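Local atomic coordinates of alkane monooxygenase (Geobacillus thermodenitrificans, PDB entry 3B9O), a protein that belongs to the luciferase-like monooxygenases, folds as a TIM barrel and binds flavin mononucleotide. Residues A[7-12]-A[52-57]. Numbering follows the deposited sequence.
Sequences INAFEM and DALFLA. With FMN (flavin mononucleotide), chain C.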
loop_
_atom_site.group_PDB
_atom_site.type_symbol
_atom_site.label_atom_id
_atom_site.label_comp_id
_atom_site.label_asym_id
_atom_site.label_seq_id
_atom_site.Cartn_x
_atom_site.Cartn_y
_atom_site.Cartn_z
ATOM N N ILE A 7 1.376 12.369 -0.006
ATOM C CA ILE A 7 1.222 11.748 1.293
ATOM C C ILE A 7 0.016 10.819 1.316
ATOM O O ILE A 7 -1.111 11.240 1.005
ATOM C CB ILE A 7 1.166 12.794 2.432
ATOM C CG1 ILE A 7 2.535 13.514 2.558
ATOM C CG2 ILE A 7 0.847 12.130 3.775
ATOM C CD1 ILE A 7 2.500 14.772 3.323
ATOM N N ASN A 8 0.271 9.566 1.689
ATOM C CA ASN A 8 -0.769 8.568 1.928
ATOM C C ASN A 8 -0.917 8.247 3.420
ATOM O O ASN A 8 0.078 8.227 4.154
ATOM C CB ASN A 8 -0.434 7.258 1.232
ATOM C CG ASN A 8 -0.300 7.394 -0.258
ATOM O OD1 ASN A 8 -0.864 8.303 -0.875
ATOM N ND2 ASN A 8 0.443 6.467 -0.858
ATOM N N ALA A 9 -2.142 7.959 3.833
ATOM C CA ALA A 9 -2.458 7.522 5.185
ATOM C C ALA A 9 -2.341 6.015 5.212
ATOM O O ALA A 9 -3.014 5.332 4.444
ATOM C CB ALA A 9 -3.859 7.961 5.521
ATOM N N PHE A 10 -1.464 5.490 6.053
ATOM C CA PHE A 10 -1.230 4.047 6.127
ATOM C C PHE A 10 -2.192 3.391 7.125
ATOM O O PHE A 10 -2.241 3.736 8.331
ATOM C CB PHE A 10 0.212 3.746 6.516
ATOM C CG PHE A 10 0.649 2.346 6.250
ATOM C CD1 PHE A 10 0.303 1.696 5.070
ATOM C CD2 PHE A 10 1.459 1.678 7.176
ATOM C CE1 PHE A 10 0.730 0.394 4.821
ATOM C CE2 PHE A 10 1.914 0.371 6.910
ATOM C CZ PHE A 10 1.569 -0.254 5.747
ATOM N N GLU A 11 -2.943 2.420 6.628
ATOM C CA GLU A 11 -4.038 1.857 7.431
ATOM C C GLU A 11 -4.196 0.363 7.156
ATOM O O GLU A 11 -3.594 -0.176 6.239
ATOM C CB GLU A 11 -5.323 2.664 7.090
ATOM C CG GLU A 11 -6.555 2.490 7.927
ATOM C CD GLU A 11 -6.340 2.507 9.464
ATOM O OE1 GLU A 11 -5.887 1.498 10.003
ATOM O OE2 GLU A 11 -6.685 3.485 10.128
ATOM N N MET A 12 -5.002 -0.304 7.974
ATOM C CA MET A 12 -5.358 -1.700 7.760
ATOM C C MET A 12 -6.679 -1.949 8.481
ATOM O O MET A 12 -6.894 -1.442 9.594
ATOM C CB MET A 12 -4.264 -2.667 8.300
ATOM C CG MET A 12 -4.477 -4.152 7.884
ATOM S SD MET A 12 -3.001 -5.139 8.234
ATOM C CE MET A 12 -3.713 -6.774 8.205
ATOM N N ASP A 52 -3.171 12.516 -0.556
ATOM C CA ASP A 52 -3.381 11.789 -1.820
ATOM C C ASP A 52 -4.338 10.596 -1.666
ATOM O O ASP A 52 -5.284 10.425 -2.455
ATOM C CB ASP A 52 -2.089 11.179 -2.358
ATOM C CG ASP A 52 -1.128 12.200 -2.958
ATOM O OD1 ASP A 52 -0.930 13.265 -2.349
ATOM O OD2 ASP A 52 -0.488 11.889 -3.981
ATOM N N ALA A 53 -4.048 9.745 -0.690
ATOM C CA ALA A 53 -4.763 8.460 -0.618
ATOM C C ALA A 53 -4.778 7.855 0.777
ATOM O O ALA A 53 -3.969 8.231 1.671
ATOM C CB ALA A 53 -4.170 7.458 -1.650
ATOM N N LEU A 54 -5.707 6.920 0.945
ATOM C CA LEU A 54 -5.719 5.989 2.054
ATOM C C LEU A 54 -5.104 4.711 1.523
ATOM O O LEU A 54 -5.624 4.157 0.545
ATOM C CB LEU A 54 -7.171 5.707 2.432
ATOM C CG LEU A 54 -7.547 5.161 3.815
ATOM C CD1 LEU A 54 -8.491 4.039 3.798
ATOM C CD2 LEU A 54 -6.485 5.097 4.929
ATOM N N PHE A 55 -4.024 4.239 2.158
ATOM C CA PHE A 55 -3.297 3.046 1.690
ATOM C C PHE A 55 -3.594 1.922 2.679
ATOM O O PHE A 55 -3.210 1.993 3.852
ATOM C CB PHE A 55 -1.771 3.345 1.589
ATOM C CG PHE A 55 -0.936 2.219 0.995
ATOM C CD1 PHE A 55 -0.198 2.432 -0.164
ATOM C CD2 PHE A 55 -0.861 0.968 1.595
ATOM C CE1 PHE A 55 0.609 1.397 -0.725
ATOM C CE2 PHE A 55 -0.074 -0.092 1.021
ATOM C CZ PHE A 55 0.666 0.140 -0.122
ATOM N N LEU A 56 -4.321 0.917 2.218
ATOM C CA LEU A 56 -4.738 -0.185 3.096
ATOM C C LEU A 56 -3.845 -1.409 2.874
ATOM O O LEU A 56 -3.802 -1.973 1.772
ATOM C CB LEU A 56 -6.212 -0.538 2.858
ATOM C CG LEU A 56 -7.189 0.502 3.384
ATOM C CD1 LEU A 56 -8.457 0.491 2.497
ATOM C CD2 LEU A 56 -7.467 0.218 4.839
ATOM N N ALA A 57 -3.127 -1.777 3.915
ATOM C CA ALA A 57 -2.430 -3.073 3.979
ATOM C C ALA A 57 -3.466 -4.201 4.123
ATOM O O ALA A 57 -4.674 -3.953 4.369
ATOM C CB ALA A 57 -1.451 -3.089 5.163
HETATM N N1 FMN C . 2.838 -7.976 2.601
HETATM C C2 FMN C . 1.521 -8.231 2.776
HETATM O O2 FMN C . 1.125 -9.428 2.655
HETATM N N3 FMN C . 0.684 -7.184 3.073
HETATM C C4 FMN C . 1.151 -5.900 3.186
HETATM O O4 FMN C . 0.369 -4.962 3.447
HETATM C C4A FMN C . 2.515 -5.631 2.996
HETATM N N5 FMN C . 3.048 -4.374 3.087
HETATM C C5A FMN C . 4.393 -4.182 2.907
HETATM C C6 FMN C . 4.979 -2.905 3.004
HETATM C C7 FMN C . 6.362 -2.727 2.803
HETATM C C7M FMN C . 7.008 -1.362 2.908
HETATM C C8 FMN C . 7.161 -3.819 2.497
HETATM C C8M FMN C . 8.647 -3.642 2.283
HETATM C C9 FMN C . 6.595 -5.095 2.401
HETATM C C9A FMN C . 5.217 -5.289 2.606
HETATM N N10 FMN C . 4.672 -6.529 2.512
HETATM C C10 FMN C . 3.350 -6.716 2.707
HETATM C "C1'" FMN C . 5.495 -7.716 2.196
HETATM C "C2'" FMN C . 5.395 -8.029 0.693
HETATM O "O2'" FMN C . 4.496 -7.130 0.041
HETATM C "C3'" FMN C . 4.963 -9.462 0.340
HETATM O "O3'" FMN C . 3.813 -9.910 1.091
HETATM C "C4'" FMN C . 6.137 -10.466 0.336
HETATM O "O4'" FMN C . 5.860 -11.618 1.137
HETATM C "C5'" FMN C . 7.482 -9.885 0.787
HETATM O "O5'" FMN C . 8.099 -9.426 -0.409
HETATM P P FMN C . 9.691 -9.408 -0.630
HETATM O O1P FMN C . 10.179 -10.708 -0.011
HETATM O O2P FMN C . 9.808 -9.312 -2.122
HETATM O O3P FMN C . 10.214 -8.221 0.156
HETATM O O HOH W 1 -0.147 9.003 -3.451
#
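Ala9 and Glu11 show how parallel strands pair: each donates to and accepts from the strand 53-57, Ala9 N bonding to Ala53 O and Ala9 O to Phe55 N, the latter at 2.7 Å and almost straight (172°). Glu11 N takes Phe55 O, and Glu11 O takes Ala57 N at 2.9 Å. At the N-terminal end Asp52 reaches Ile7 through weak bonds only, while a water bridges Asp52 OD2 and Asn8 OD1, donating to both; His6 also binds OD2. Asn8 ND2 turns instead to Asn376 and Tyr225. These are neighbouring strands of a TIM barrel, and the side chains alternate accordingly. Asn8, Phe10, Phe55 and Ala57 face the barrel interior, where Phe55 CD2 meets the edge of the Phe10 ring, 3.6 Å from CE1, with the planes 60° apart. Phe245 packs edge-to-face on both rings. Ala9, Glu11, Leu54 and Leu56 face the helices outside: Leu54 CD2 lies 3.5 Å from Glu11 CB. Bent at chi2 (46°), Glu11 brings OE1 back to Met12 N (2.9 Å) through its anti lone pair, and Arg30 holds the same oxygen by a salt bridge. At the C-terminal end of the pair, Ala57 CB lies 3.1 Å from O4 of flavin mononucleotide.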